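PDB 2V4A: prolyl-4 hydroxylase from Chlamydomonas reinhardtii, which probably hydroxylates proline residues in polypeptides at the 4-position, as a member of the iron(II)- and 2-oxoglutarate-dependent dioxygenase superfamily. Local coordinates for residues G108-H113 with T221-V226; Q140-M145 with Y193-D198. One frame throughout, in Å; residues are numbered along the deposited sequence.

Interaction 1 (G108-H113 with T221-V226); sequences GLQVLH and TKWIHV
Gln110 and Thr221 form an antiparallel hydrogen-bonded pair between these two strands. Their reciprocal backbone bonds measure 3.1 Å from Gln110 N to Thr221 O and 2.8 Å from Thr221 N to Gln110 O, the first almost straight with an N-H...O angle of 173°. The pairing then opens: the strand axes run 148° apart, and Trp223 N ends 4.6 Å from Gly108 O. A water fills this gap, accepting from Trp223 N at 2.9 Å and donating to Gly108 O and, over a longer distance, to Thr221 O. A second water, gripped by three atoms, takes the hydroxyl proton of Thr221 OG1 at 2.6 Å and donates to Gln110 O and OE1, tying the side chains of the central pair together.

Packing depends on how the flat groups are turned. The Gln110 amide stands almost perpendicular to the Trp223 indole (planes 89° apart), with NE2 in the ring plane at its edge, 3.8 Å from CH2. Thr221 CG2 covers one indole face and the guanidinium of Arg141 makes a cation-pi contact on the other, so the ring is held from three directions. Replacing Gln110 by alanine removes the amide from this edge of the indole, and the second water is likely to lose one of its two acceptors.

On the other side of the sheet, Leu109 CD1 lies 3.8 Å from Thr221 O. Lys222 folds back through bends at chi2 and chi3, bringing its aliphatic end against Gly108 O, while NZ bonds to Glu107 O and forms a salt bridge with Glu92 of helix 86-99. This is a diverging antiparallel pair within the major sheet of the double-stranded beta-helix (jelly-roll) fold that characterises 2-oxoglutarate oxygenases.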
# COMPACT_ATOMS: atom_id res chain seq x y z
N GLY A 108 -12.19 -2.67 -1.52
CA GLY A 108 -11.85 -3.57 -0.42
C GLY A 108 -10.32 -3.71 -0.35
O GLY A 108 -9.58 -2.82 -0.79
N LEU A 109 -9.84 -4.84 0.13
CA LEU A 109 -8.40 -5.00 0.42
C LEU A 109 -7.86 -6.23 -0.28
O LEU A 109 -8.42 -7.31 -0.11
CB LEU A 109 -8.20 -5.14 1.95
CG LEU A 109 -6.72 -5.08 2.43
CD1 LEU A 109 -6.21 -3.65 2.40
CD2 LEU A 109 -6.55 -5.59 3.85
N GLN A 110 -6.78 -6.04 -1.05
CA GLN A 110 -6.08 -7.10 -1.75
C GLN A 110 -4.89 -7.52 -0.88
O GLN A 110 -4.15 -6.64 -0.41
CB GLN A 110 -5.61 -6.57 -3.09
CG GLN A 110 -4.75 -7.60 -3.87
CD GLN A 110 -3.96 -6.94 -4.95
OE1 GLN A 110 -2.91 -6.35 -4.71
NE2 GLN A 110 -4.49 -6.99 -6.15
N VAL A 111 -4.74 -8.82 -0.60
CA VAL A 111 -3.59 -9.26 0.16
C VAL A 111 -2.77 -10.12 -0.83
O VAL A 111 -3.35 -11.02 -1.49
CB VAL A 111 -3.96 -10.12 1.43
CG1 VAL A 111 -2.69 -10.62 2.10
CG2 VAL A 111 -4.81 -9.35 2.49
N LEU A 112 -1.45 -9.88 -0.90
CA LEU A 112 -0.54 -10.69 -1.72
C LEU A 112 0.58 -11.32 -0.92
O LEU A 112 1.05 -10.73 0.05
CB LEU A 112 0.06 -9.85 -2.86
CG LEU A 112 -0.91 -9.37 -3.95
CD1 LEU A 112 -0.20 -8.41 -4.90
CD2 LEU A 112 -1.49 -10.57 -4.72
N HIS A 113 1.00 -12.54 -1.32
CA HIS A 113 2.17 -13.21 -0.75
C HIS A 113 3.12 -13.59 -1.91
O HIS A 113 2.76 -14.41 -2.77
CB HIS A 113 1.75 -14.46 0.09
CG HIS A 113 2.91 -15.18 0.72
ND1 HIS A 113 2.85 -16.51 1.09
CD2 HIS A 113 4.16 -14.76 1.04
CE1 HIS A 113 4.01 -16.86 1.64
NE2 HIS A 113 4.82 -15.82 1.60
N THR A 221 -3.01 -4.11 -0.22
CA THR A 221 -3.14 -2.95 -1.06
C THR A 221 -4.60 -2.46 -1.08
O THR A 221 -5.48 -3.26 -1.27
CB THR A 221 -2.70 -3.25 -2.52
OG1 THR A 221 -1.35 -3.77 -2.53
CG2 THR A 221 -2.71 -1.93 -3.34
N LYS A 222 -4.79 -1.18 -0.79
CA LYS A 222 -6.06 -0.46 -0.79
C LYS A 222 -6.08 0.58 -1.90
O LYS A 222 -5.25 1.49 -1.90
CB LYS A 222 -6.21 0.29 0.54
CG LYS A 222 -7.43 1.26 0.63
CD LYS A 222 -8.79 0.58 0.52
CE LYS A 222 -9.00 -0.35 1.73
NZ LYS A 222 -10.43 -0.64 1.89
N TRP A 223 -7.05 0.49 -2.79
CA TRP A 223 -7.24 1.53 -3.80
C TRP A 223 -8.50 2.34 -3.47
O TRP A 223 -9.51 1.79 -2.98
CB TRP A 223 -7.42 0.91 -5.18
CG TRP A 223 -6.14 0.45 -5.76
CD1 TRP A 223 -5.16 1.22 -6.27
CD2 TRP A 223 -5.70 -0.89 -5.85
NE1 TRP A 223 -4.13 0.44 -6.73
CE2 TRP A 223 -4.44 -0.87 -6.48
CE3 TRP A 223 -6.28 -2.14 -5.50
CZ2 TRP A 223 -3.72 -2.03 -6.75
CZ3 TRP A 223 -5.54 -3.29 -5.76
CH2 TRP A 223 -4.28 -3.23 -6.39
N ILE A 224 -8.41 3.63 -3.75
CA ILE A 224 -9.44 4.59 -3.39
C ILE A 224 -9.74 5.44 -4.62
O ILE A 224 -8.80 5.84 -5.33
CB ILE A 224 -8.91 5.52 -2.27
CG1 ILE A 224 -8.52 4.68 -1.04
CG2 ILE A 224 -9.95 6.65 -1.94
CD1 ILE A 224 -7.69 5.52 -0.08
N HIS A 225 -11.03 5.74 -4.86
CA HIS A 225 -11.46 6.42 -6.05
C HIS A 225 -11.80 7.89 -5.82
O HIS A 225 -11.99 8.30 -4.69
CB HIS A 225 -12.71 5.72 -6.65
CG HIS A 225 -12.42 4.34 -7.17
ND1 HIS A 225 -12.45 4.02 -8.51
CD2 HIS A 225 -12.05 3.21 -6.52
CE1 HIS A 225 -12.13 2.74 -8.66
NE2 HIS A 225 -11.91 2.23 -7.47
N VAL A 226 -11.96 8.64 -6.91
CA VAL A 226 -12.31 10.08 -6.83
C VAL A 226 -13.76 10.31 -6.37
O VAL A 226 -14.09 11.37 -5.85
CB VAL A 226 -12.09 10.81 -8.19
CG1 VAL A 226 -10.64 10.71 -8.62
CG2 VAL A 226 -13.02 10.22 -9.29
O HOH W 1 -8.19 -2.22 -2.77
O HOH W 2 -1.28 -6.31 -1.92

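Interaction 2 (Q140-M145 with Y193-D198); sequences QRVVTM and YSLKPD
The Tyr193 ring is met obliquely along its CD2-CE2 bond by Val143, whose CG2 lies 3.5 Å from CE2; the two side chains lie side by side and point the same way. Val142 O approaches the same ring obliquely, 3.9 Å from CD2, and a bound glycerol, probably from the crystallisation liquor, lies about 4 Å from the tyrosine side chain.

Val142 O is approached by two hydrogens: that of Ser194 N at 2.9 Å (N-H...O angle 164°), displaced well above the carbonyl plane, and that of Tyr193 CA, a CA-H...O contact of 3.2 Å. Ser194 OG sits between its backbone N and carbonyl carbon (chi1 50°), which turns it back toward segment 140-145; a water 2.7 Å from OG links it to Thr144 OG1, and its approach to Arg141 O is weak and unsettled. Leu195 closes the end with carbon contacts: CD1 is 3.8 Å from Gln140 CB and also meets Val142, whose side chain it crosses at about a right angle.

Strand pairing thus ends through one tilted backbone bond, a water link and apolar cover. The cost is that Leu195 N is buried with no polar partner in the model.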
# COMPACT_ATOMS: atom_id res chain seq x y z
N GLN A 140 -12.29 7.26 -11.50
CA GLN A 140 -10.88 6.93 -11.56
C GLN A 140 -10.37 6.56 -10.17
O GLN A 140 -10.84 7.12 -9.19
CB GLN A 140 -10.06 8.14 -12.03
CG GLN A 140 -10.17 8.53 -13.54
CD GLN A 140 -9.62 7.45 -14.44
OE1 GLN A 140 -8.44 7.11 -14.36
NE2 GLN A 140 -10.46 6.90 -15.31
N ARG A 141 -9.46 5.58 -10.10
CA ARG A 141 -8.57 5.45 -8.92
C ARG A 141 -7.66 6.68 -8.76
O ARG A 141 -7.17 7.21 -9.77
CB ARG A 141 -7.71 4.21 -9.04
CG ARG A 141 -8.44 2.93 -8.74
CD ARG A 141 -7.57 1.75 -9.18
NE ARG A 141 -8.07 0.48 -8.67
CZ ARG A 141 -7.48 -0.69 -8.91
NH1 ARG A 141 -6.38 -0.74 -9.67
NH2 ARG A 141 -7.99 -1.82 -8.40
N VAL A 142 -7.48 7.16 -7.52
CA VAL A 142 -6.76 8.39 -7.25
C VAL A 142 -5.63 8.14 -6.25
O VAL A 142 -4.57 8.77 -6.35
CB VAL A 142 -7.69 9.55 -6.79
CG1 VAL A 142 -8.43 9.21 -5.53
CG2 VAL A 142 -6.92 10.87 -6.61
N VAL A 143 -5.83 7.22 -5.31
CA VAL A 143 -4.77 6.98 -4.32
C VAL A 143 -4.63 5.50 -4.10
O VAL A 143 -5.64 4.79 -3.97
CB VAL A 143 -5.13 7.60 -2.93
CG1 VAL A 143 -4.10 7.18 -1.85
CG2 VAL A 143 -5.19 9.14 -3.03
N THR A 144 -3.39 5.06 -4.01
CA THR A 144 -3.02 3.74 -3.61
C THR A 144 -2.36 3.77 -2.26
O THR A 144 -1.48 4.59 -2.00
CB THR A 144 -2.02 3.11 -4.61
OG1 THR A 144 -2.53 3.24 -5.94
CG2 THR A 144 -1.78 1.60 -4.30
N MSE A 145 -2.76 2.82 -1.40
CA MSE A 145 -2.12 2.59 -0.11
C MSE A 145 -1.60 1.19 -0.10
O MSE A 145 -2.38 0.23 -0.22
CB MSE A 145 -3.14 2.75 1.02
CG MSE A 145 -2.57 2.55 2.43
SE MSE A 145 -1.76 4.06 3.24
CE MSE A 145 -3.16 5.41 3.10
N TYR A 193 -0.37 9.09 -5.08
CA TYR A 193 -1.46 9.54 -5.94
C TYR A 193 -1.19 9.15 -7.37
O TYR A 193 -0.09 9.32 -7.87
CB TYR A 193 -1.60 11.07 -5.88
CG TYR A 193 -2.08 11.57 -4.55
CD1 TYR A 193 -1.21 11.65 -3.47
CD2 TYR A 193 -3.41 11.95 -4.37
CE1 TYR A 193 -1.65 12.12 -2.22
CE2 TYR A 193 -3.86 12.40 -3.13
CZ TYR A 193 -2.96 12.49 -2.07
OH TYR A 193 -3.38 12.92 -0.84
N SER A 194 -2.22 8.66 -8.03
CA SER A 194 -2.08 8.19 -9.40
C SER A 194 -2.63 9.23 -10.38
O SER A 194 -2.51 9.07 -11.58
CB SER A 194 -2.77 6.84 -9.59
OG SER A 194 -4.07 6.89 -9.09
N LEU A 195 -3.25 10.29 -9.84
CA LEU A 195 -3.69 11.44 -10.66
C LEU A 195 -3.03 12.71 -10.17
O LEU A 195 -2.76 12.84 -8.98
CB LEU A 195 -5.21 11.63 -10.60
CG LEU A 195 -6.17 10.48 -10.95
CD1 LEU A 195 -7.69 10.86 -10.73
CD2 LEU A 195 -5.91 9.98 -12.37
N LYS A 196 -2.81 13.65 -11.09
CA LYS A 196 -2.40 15.01 -10.79
C LYS A 196 -3.61 15.73 -10.20
O LYS A 196 -4.73 15.21 -10.29
CB LYS A 196 -1.91 15.73 -12.07
CG LYS A 196 -0.76 15.02 -12.78
CD LYS A 196 0.52 15.11 -11.93
CE LYS A 196 1.76 15.31 -12.80
NZ LYS A 196 2.91 15.89 -12.02
N PRO A 197 -3.39 16.91 -9.56
CA PRO A 197 -4.51 17.67 -8.98
C PRO A 197 -5.68 17.92 -9.92
O PRO A 197 -6.85 17.83 -9.50
CB PRO A 197 -3.86 19.00 -8.59
CG PRO A 197 -2.44 18.71 -8.41
CD PRO A 197 -2.08 17.54 -9.28
N ASP A 198 -5.38 18.25 -11.19
CA ASP A 198 -6.40 18.44 -12.22
C ASP A 198 -7.13 17.16 -12.73
O ASP A 198 -7.97 17.24 -13.65
CB ASP A 198 -5.83 19.26 -13.41
CG ASP A 198 -4.72 18.52 -14.17
OD1 ASP A 198 -4.48 17.33 -13.88
OD2 ASP A 198 -4.04 19.14 -15.04
O HOH W 3 -4.32 4.65 -7.56

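How the interactions relate
Strand 218-225 connects the two contacts: it pairs with 106-113 in interaction 1 and, on its other side, with 141-148, which interaction 2 joins to the end of 189-193. The centres lie 13 Å apart, yet probable backbone hydrogen bonds bridge them, Lys222 N to Met145 O and Ile224 O to Val142 N, both 2.9 Å. Val142 and Val143 together face Ile224, a classic beta bulge. Side chains meet too: Trp223 NE1 packs 3.3 Å from Thr144 OG1, while Arg141 NE pairs with Glu107. Neither contact includes a metal or cosubstrate; interaction 1 lies within, and interaction 2 at the end of, the sheet which, in this superfamily, helps frame the iron site.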